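Local coordinates for protein 4-hydroxybutyrate CoA-transferase (Porphyromonas gingivalis, PDB 3D3U) that probably moves coenzyme A between carboxylic acids such as acetate and 4-hydroxybutyrate, at residues E5-R10 / V156-P161; D15-D20 / H176-D181; D317-A322 / A401-R406. One frame throughout, in Å; residues are numbered along the deposited sequence.

Contacts 1 and 2 sit side by side in the N-terminal part of the chain, their centres about 11 Å apart. Helices 4-10 and 14-21 follow one another at the start of the sequence, and each meets one of the neighbouring parallel strands 151-157 and 176-180, so the two contacts interleave along the chain. They touch directly: E179 of contact 2 forms a salt bridge with R8 and a probable hydrogen bond with Y7 of contact 1. Contact 3 comes later, in the C-terminal acetyl-CoA hydrolase/transferase domain on the other side of the molecule, with its centre about 54 Å from the centres of the other two. The three therefore describe local packing in two separate regions of the enzyme.

Contact 1. Residues E5-R10 / V156-P161; sequences ELYRQR and VNKQMP
The Y7 ring reaches V156 and K158 with the phenol oxygen at its edge, and neither of its faces is laid against them. OH of Y7 stands 3.6 Å from V156 CG1, while the ring carbons stay farther back. V156 comes to it from the opposite direction, offering one methyl, with CG1 anti to its backbone N (chi1 173°). On the helix side, the R10 guanidinium has L6 CD2 about 4.0 Å above one face, toward its rim.

K158 brings its ammonium within 4.3 Å of the phenol, Y7 OH to K158 NZ, which is a loose approach and not a bond. The real polar partner of the phenol is E179 on the next strand, 176-180: E179 OE2 is hydrogen-bonded to the Y7 hydroxyl and OE1 forms a salt bridge with R8. That acid links helix 4-10 to the sheet through polar bonds, where V156 offers only a methyl contact.

Past V156 the chain makes an Asx turn: N157 OD1 accepts from Q159 N at 2.8 Å, from well above the carbonyl plane. The turn closes strand 151-157 of the six-stranded parallel sheet in the N-terminal, Rossmann-like acetyl-CoA hydrolase/transferase domain, and Y7 reaches that strand from the N-terminal helix.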
# COMPACT_ATOMS: atom_id res chain seq x y z
N GLU A 5 -0.76 -10.99 33.60
CA GLU A 5 -1.24 -12.23 34.10
C GLU A 5 -2.21 -12.82 33.06
O GLU A 5 -2.30 -14.03 32.89
CB GLU A 5 -1.85 -12.04 35.47
CG GLU A 5 -2.23 -13.34 36.20
CD GLU A 5 -1.09 -14.40 36.44
OE1 GLU A 5 0.01 -14.45 35.75
OE2 GLU A 5 -1.34 -15.24 37.36
N LEU A 6 -2.87 -11.96 32.31
CA LEU A 6 -3.56 -12.37 31.07
C LEU A 6 -2.61 -12.76 29.94
O LEU A 6 -2.87 -13.71 29.20
CB LEU A 6 -4.44 -11.26 30.54
CG LEU A 6 -5.81 -11.75 30.27
CD1 LEU A 6 -6.17 -12.10 31.68
CD2 LEU A 6 -6.56 -10.58 29.71
N TYR A 7 -1.53 -12.00 29.79
CA TYR A 7 -0.57 -12.31 28.78
C TYR A 7 -0.24 -13.74 29.02
O TYR A 7 -0.32 -14.55 28.09
CB TYR A 7 0.68 -11.48 28.95
CG TYR A 7 1.70 -11.60 27.83
CD1 TYR A 7 1.68 -10.68 26.80
CD2 TYR A 7 2.69 -12.58 27.82
CE1 TYR A 7 2.58 -10.73 25.82
CE2 TYR A 7 3.61 -12.64 26.83
CZ TYR A 7 3.55 -11.69 25.82
OH TYR A 7 4.41 -11.65 24.70
N ARG A 8 0.08 -14.08 30.27
CA ARG A 8 0.51 -15.41 30.57
C ARG A 8 -0.63 -16.36 30.25
O ARG A 8 -0.38 -17.33 29.61
CB ARG A 8 1.18 -15.55 31.98
CG ARG A 8 2.71 -15.32 31.96
CD ARG A 8 3.43 -16.25 30.83
NE ARG A 8 4.51 -15.60 30.00
CZ ARG A 8 5.37 -16.24 29.12
NH1 ARG A 8 5.27 -17.57 28.90
NH2 ARG A 8 6.32 -15.52 28.45
N GLN A 9 -1.86 -16.08 30.63
CA GLN A 9 -2.91 -17.10 30.51
C GLN A 9 -3.37 -17.44 29.03
O GLN A 9 -4.15 -18.42 28.81
CB GLN A 9 -4.10 -16.76 31.44
CG GLN A 9 -5.46 -17.53 31.18
CD GLN A 9 -6.77 -16.61 31.28
OE1 GLN A 9 -7.09 -16.09 32.39
NE2 GLN A 9 -7.51 -16.41 30.13
N ARG A 10 -2.89 -16.67 28.02
CA ARG A 10 -3.40 -16.76 26.62
C ARG A 10 -2.30 -17.10 25.64
O ARG A 10 -2.53 -17.24 24.43
CB ARG A 10 -3.96 -15.40 26.21
CG ARG A 10 -5.51 -15.15 26.39
CD ARG A 10 -5.80 -13.79 27.05
NE ARG A 10 -7.04 -13.16 26.66
CZ ARG A 10 -8.20 -13.41 27.20
NH1 ARG A 10 -8.39 -14.34 28.16
NH2 ARG A 10 -9.23 -12.75 26.75
N VAL A 156 3.04 -12.45 18.59
CA VAL A 156 3.74 -11.32 19.24
C VAL A 156 5.25 -11.22 18.91
O VAL A 156 6.07 -12.04 19.32
CB VAL A 156 3.44 -11.29 20.74
CG1 VAL A 156 4.31 -10.20 21.43
CG2 VAL A 156 1.94 -11.06 20.92
N ASN A 157 5.61 -10.23 18.11
CA ASN A 157 6.91 -10.28 17.61
C ASN A 157 7.81 -9.24 18.26
O ASN A 157 7.56 -7.99 18.25
CB ASN A 157 6.88 -10.21 16.12
CG ASN A 157 8.19 -10.66 15.52
OD1 ASN A 157 9.23 -10.73 16.22
ND2 ASN A 157 8.18 -10.90 14.20
N LYS A 158 8.84 -9.80 18.92
CA LYS A 158 9.90 -9.01 19.58
C LYS A 158 10.64 -8.13 18.57
O LYS A 158 11.15 -7.09 18.93
CB LYS A 158 10.82 -9.85 20.50
CG LYS A 158 10.13 -10.03 21.88
CD LYS A 158 10.97 -10.52 23.12
CE LYS A 158 10.04 -10.89 24.36
NZ LYS A 158 8.66 -11.40 23.91
N GLN A 159 10.62 -8.53 17.28
CA GLN A 159 11.20 -7.75 16.21
C GLN A 159 10.21 -6.73 15.55
O GLN A 159 10.68 -5.78 14.88
CB GLN A 159 11.72 -8.69 15.12
CG GLN A 159 13.15 -8.50 14.70
CD GLN A 159 13.95 -9.59 15.30
OE1 GLN A 159 14.83 -10.22 14.66
NE2 GLN A 159 13.59 -9.91 16.56
N MET A 160 8.89 -6.92 15.67
CA MET A 160 7.91 -6.00 15.00
C MET A 160 8.06 -4.63 15.62
O MET A 160 7.95 -4.54 16.83
CB MET A 160 6.43 -6.45 15.18
CG MET A 160 5.43 -5.49 14.52
SD MET A 160 5.66 -5.35 12.68
CE MET A 160 5.17 -6.92 12.08
N PRO A 161 8.34 -3.59 14.85
CA PRO A 161 8.40 -2.21 15.36
C PRO A 161 7.08 -1.66 15.91
O PRO A 161 6.01 -2.09 15.54
CB PRO A 161 8.76 -1.39 14.10
CG PRO A 161 8.50 -2.21 13.04
CD PRO A 161 8.65 -3.62 13.42

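Contact 2. Residues D15-D20 / H176-D181; sequences DEAVVD and HIIEVD
H176 CG and I178 CG1 both lie beside the backbone N and anti to the carbonyl carbon (chi1 -48° and -65°), and from there the two side chains meet A17 on helix 14-21. In I178 the chain then runs on extended, carrying CD1 out from the strand to within 4.0 Å of A17 CB. In H176 the nearest approach comes earlier, at the root of the side chain: its CB is 3.8 Å from A17 CB. The A17 methyl thus rests between two residues spaced two apart on the strand, both pointing to the same side of the sheet.

The imidazole continues past A17 toward the next turn of the helix, where H176 NE2 comes 4.3 Å from D20 CB. Both helix residues approach this ring obliquely. I178 touches A14 near the start of helix 14-21 and H176 touches S21 at its end; C12, before the helix, also packs on H176. The axes of the two short segments pass 8.8 Å apart and run nearly antiparallel, at 156°. On its far side the helix turns V18 into helix 38-46, which makes it a layer between that helix and the outermost strand of the parallel sheet.

Chemically this is a van der Waals contact: no hydrogen bond joins the two segments. H176 NE2 and D20 OD2 stay 5.8 Å apart, and any electrostatic effect would depend on the charge of H176, which the model does not reveal. Across this face the helix meets the strand through apolar carbon contacts, while D15 is held by R46 and Q47.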
# COMPACT_ATOMS: atom_id res chain seq x y z
N ASP A 15 0.99 -24.01 16.96
CA ASP A 15 0.25 -25.25 16.58
C ASP A 15 -0.97 -25.41 17.45
O ASP A 15 -2.07 -25.75 16.97
CB ASP A 15 1.10 -26.51 16.73
CG ASP A 15 2.31 -26.60 15.70
OD1 ASP A 15 2.12 -27.27 14.63
OD2 ASP A 15 3.48 -26.10 15.88
N GLU A 16 -0.81 -25.10 18.74
CA GLU A 16 -1.93 -25.21 19.64
C GLU A 16 -2.98 -24.19 19.25
O GLU A 16 -4.21 -24.48 19.27
CB GLU A 16 -1.51 -25.02 21.06
CG GLU A 16 -0.38 -25.86 21.58
CD GLU A 16 0.17 -25.25 22.87
OE1 GLU A 16 0.61 -24.05 22.85
OE2 GLU A 16 0.14 -25.95 23.93
N ALA A 17 -2.51 -23.01 18.86
CA ALA A 17 -3.47 -21.99 18.32
C ALA A 17 -4.18 -22.34 16.96
O ALA A 17 -5.38 -22.24 16.86
CB ALA A 17 -2.88 -20.66 18.29
N VAL A 18 -3.45 -22.78 15.95
CA VAL A 18 -4.10 -23.42 14.79
C VAL A 18 -5.12 -24.46 15.23
O VAL A 18 -6.31 -24.42 14.86
CB VAL A 18 -3.09 -24.19 13.90
CG1 VAL A 18 -3.78 -25.04 12.93
CG2 VAL A 18 -2.24 -23.27 13.16
N VAL A 19 -4.68 -25.43 15.99
CA VAL A 19 -5.68 -26.42 16.25
C VAL A 19 -6.91 -25.92 16.97
O VAL A 19 -7.97 -26.34 16.57
CB VAL A 19 -5.17 -27.64 16.90
CG1 VAL A 19 -6.35 -28.54 17.17
CG2 VAL A 19 -4.19 -28.29 15.96
N ASP A 20 -6.80 -25.06 17.99
CA ASP A 20 -7.98 -24.66 18.80
C ASP A 20 -8.77 -23.60 18.10
O ASP A 20 -9.95 -23.48 18.26
CB ASP A 20 -7.62 -24.20 20.24
CG ASP A 20 -7.05 -25.41 21.11
OD1 ASP A 20 -7.89 -26.34 21.42
OD2 ASP A 20 -5.79 -25.58 21.47
N HIS A 176 -5.34 -15.91 21.46
CA HIS A 176 -4.19 -16.77 21.55
C HIS A 176 -2.99 -15.91 21.16
O HIS A 176 -3.06 -15.11 20.18
CB HIS A 176 -4.31 -17.99 20.63
CG HIS A 176 -5.63 -18.72 20.73
ND1 HIS A 176 -6.70 -18.45 19.90
CD2 HIS A 176 -6.03 -19.73 21.55
CE1 HIS A 176 -7.72 -19.24 20.22
NE2 HIS A 176 -7.33 -20.03 21.21
N ILE A 177 -1.90 -16.01 21.93
CA ILE A 177 -0.73 -15.21 21.64
C ILE A 177 0.36 -16.18 21.40
O ILE A 177 0.57 -17.07 22.19
CB ILE A 177 -0.35 -14.34 22.87
CG1 ILE A 177 -1.33 -13.22 23.06
CG2 ILE A 177 1.11 -13.73 22.79
CD1 ILE A 177 -1.19 -12.77 24.38
N ILE A 178 1.09 -15.96 20.33
CA ILE A 178 2.15 -16.85 19.96
C ILE A 178 3.40 -16.00 20.04
O ILE A 178 3.77 -15.35 19.06
CB ILE A 178 1.92 -17.29 18.56
CG1 ILE A 178 0.65 -18.09 18.53
CG2 ILE A 178 2.97 -18.19 18.11
CD1 ILE A 178 -0.09 -18.07 17.20
N GLU A 179 4.04 -15.94 21.22
CA GLU A 179 5.24 -15.08 21.31
C GLU A 179 6.30 -15.55 20.38
O GLU A 179 6.71 -16.67 20.47
CB GLU A 179 5.86 -14.88 22.70
CG GLU A 179 5.47 -15.76 23.81
CD GLU A 179 5.54 -14.91 25.06
OE1 GLU A 179 5.30 -15.41 26.19
OE2 GLU A 179 5.87 -13.72 24.91
N VAL A 180 6.75 -14.68 19.48
CA VAL A 180 7.93 -15.00 18.79
C VAL A 180 8.90 -13.91 18.60
O VAL A 180 8.73 -12.78 19.04
CB VAL A 180 7.64 -15.71 17.46
CG1 VAL A 180 7.38 -17.25 17.78
CG2 VAL A 180 6.54 -15.04 16.62
N ASP A 181 9.97 -14.36 17.99
CA ASP A 181 11.09 -13.56 17.65
C ASP A 181 11.78 -13.98 16.30
O ASP A 181 12.20 -15.16 16.09
CB ASP A 181 12.06 -13.55 18.79
CG ASP A 181 13.10 -12.55 18.56
OD1 ASP A 181 13.14 -12.07 17.40
OD2 ASP A 181 13.91 -12.16 19.41

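Contact 3. Residues D317-A322 / A401-R406; sequences DLMGQA and ATLRQR
M319 leaves its backbone pointing away from helix 403-413, yet it still touches L403, and the path from CB explains how. CB itself makes no contact with L403 or R406. CG is set anti to the backbone N (chi1 -160°) and beside the carbonyl carbon, and the chain then bends at chi2, at 120°. That bend puts SD of M319 4.1 Å from L403 CD2, the one apolar side-chain contact between the segments. A second bend, at chi3, folds CE off to the other side, so that the methyl lies well clear of L403. The two side chains cross obliquely, sulfur against one methyl branch, and L403 delivers that branch from a stem whose CG lies beside its backbone N.

The rest of the contact is made by R406 and the backbone of the loop. The R406 side chain bends at chi3 so that NE comes 3.7 Å from M319 O. The carbonyl oxygen sits near the guanidinium plane, at its edge, too far away to be a hydrogen bond. At another part of that edge lies A401 N. Backbone also faces backbone, with L318 O 4.0 Å from R406 C.

Within the loop, D317 OD1 accepts weak hydrogen bonds from G320 N at 2.9 Å and from Q321 N at 3.0 Å. G320 has a positive phi (117°), a conformation that suits glycine.

In the fold, the loop leaves short strand 316-317 and passes beside the first turn of helix 403-413. L318, bonded through its backbone to V370, packs on L422 and E425 of helix 418-427; R406 packs on R383. The loop is thus set against both of the last two helices of the chain.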
# COMPACT_ATOMS: atom_id res chain seq x y z
N ASP A 317 -4.54 5.03 -23.08
CA ASP A 317 -5.01 5.20 -24.47
C ASP A 317 -5.00 6.63 -24.97
O ASP A 317 -4.79 7.55 -24.21
CB ASP A 317 -6.34 4.48 -24.74
CG ASP A 317 -7.58 5.23 -24.16
OD1 ASP A 317 -7.50 6.31 -23.48
OD2 ASP A 317 -8.72 4.76 -24.38
N LEU A 318 -5.25 6.82 -26.26
CA LEU A 318 -5.25 8.16 -26.85
C LEU A 318 -6.28 9.16 -26.27
O LEU A 318 -6.45 10.26 -26.81
CB LEU A 318 -5.42 8.08 -28.37
CG LEU A 318 -4.24 7.58 -29.20
CD1 LEU A 318 -4.50 7.80 -30.70
CD2 LEU A 318 -2.95 8.25 -28.77
N MET A 319 -6.91 8.77 -25.15
CA MET A 319 -8.10 9.40 -24.61
C MET A 319 -7.99 9.67 -23.11
O MET A 319 -8.70 10.50 -22.56
CB MET A 319 -9.24 8.45 -24.80
CG MET A 319 -10.56 9.10 -24.74
SD MET A 319 -11.34 8.77 -26.35
CE MET A 319 -10.90 7.04 -26.85
N GLY A 320 -7.14 8.94 -22.41
CA GLY A 320 -6.95 9.28 -21.03
C GLY A 320 -7.38 8.19 -20.09
O GLY A 320 -7.81 8.43 -18.96
N GLN A 321 -7.23 6.97 -20.57
CA GLN A 321 -7.85 5.89 -19.96
C GLN A 321 -6.87 4.73 -19.72
O GLN A 321 -6.21 4.26 -20.68
CB GLN A 321 -9.01 5.54 -20.86
CG GLN A 321 -9.88 6.75 -21.08
CD GLN A 321 -11.24 6.40 -21.74
OE1 GLN A 321 -11.27 5.58 -22.67
NE2 GLN A 321 -12.35 7.02 -21.26
N ALA A 322 -6.76 4.29 -18.46
CA ALA A 322 -5.82 3.26 -18.00
C ALA A 322 -6.43 1.92 -18.08
O ALA A 322 -7.38 1.71 -17.37
CB ALA A 322 -5.44 3.54 -16.55
N ALA A 401 -8.64 19.50 -21.35
CA ALA A 401 -8.21 19.26 -22.74
C ALA A 401 -9.34 18.64 -23.62
O ALA A 401 -10.09 17.79 -23.11
CB ALA A 401 -6.91 18.38 -22.73
N THR A 402 -9.48 19.06 -24.90
CA THR A 402 -10.42 18.34 -25.83
C THR A 402 -10.00 16.91 -26.11
O THR A 402 -8.84 16.60 -26.13
CB THR A 402 -10.54 18.95 -27.22
OG1 THR A 402 -9.51 19.93 -27.38
CG2 THR A 402 -11.90 19.68 -27.47
N LEU A 403 -10.97 16.05 -26.36
CA LEU A 403 -10.68 14.86 -27.10
C LEU A 403 -9.43 14.98 -28.01
O LEU A 403 -8.54 14.17 -27.86
CB LEU A 403 -11.93 14.45 -27.87
CG LEU A 403 -12.88 13.90 -26.80
CD1 LEU A 403 -14.28 13.45 -27.32
CD2 LEU A 403 -12.16 12.79 -26.11
N ARG A 404 -9.33 16.00 -28.89
CA ARG A 404 -8.12 16.15 -29.79
C ARG A 404 -6.77 16.56 -29.16
O ARG A 404 -5.74 16.09 -29.61
CB ARG A 404 -8.34 17.07 -31.01
CG ARG A 404 -8.44 18.59 -30.73
CD ARG A 404 -9.90 19.10 -30.48
NE ARG A 404 -10.06 20.56 -30.27
CZ ARG A 404 -10.56 21.44 -31.18
NH1 ARG A 404 -10.95 21.02 -32.39
NH2 ARG A 404 -10.67 22.74 -30.88
N GLN A 405 -6.76 17.45 -28.18
CA GLN A 405 -5.50 17.79 -27.49
C GLN A 405 -4.92 16.60 -26.70
O GLN A 405 -3.72 16.27 -26.86
CB GLN A 405 -5.67 18.99 -26.56
CG GLN A 405 -6.58 20.05 -27.17
CD GLN A 405 -6.86 21.22 -26.26
OE1 GLN A 405 -7.45 21.10 -25.16
NE2 GLN A 405 -6.48 22.38 -26.74
N ARG A 406 -5.77 15.99 -25.85
CA ARG A 406 -5.40 14.87 -24.98
C ARG A 406 -4.72 13.78 -25.86
O ARG A 406 -3.61 13.30 -25.55
CB ARG A 406 -6.65 14.34 -24.27
CG ARG A 406 -7.40 15.37 -23.40
CD ARG A 406 -8.91 15.02 -23.07
NE ARG A 406 -9.09 14.11 -21.94
CZ ARG A 406 -9.10 14.52 -20.68
NH1 ARG A 406 -8.97 15.82 -20.41
NH2 ARG A 406 -9.23 13.65 -19.66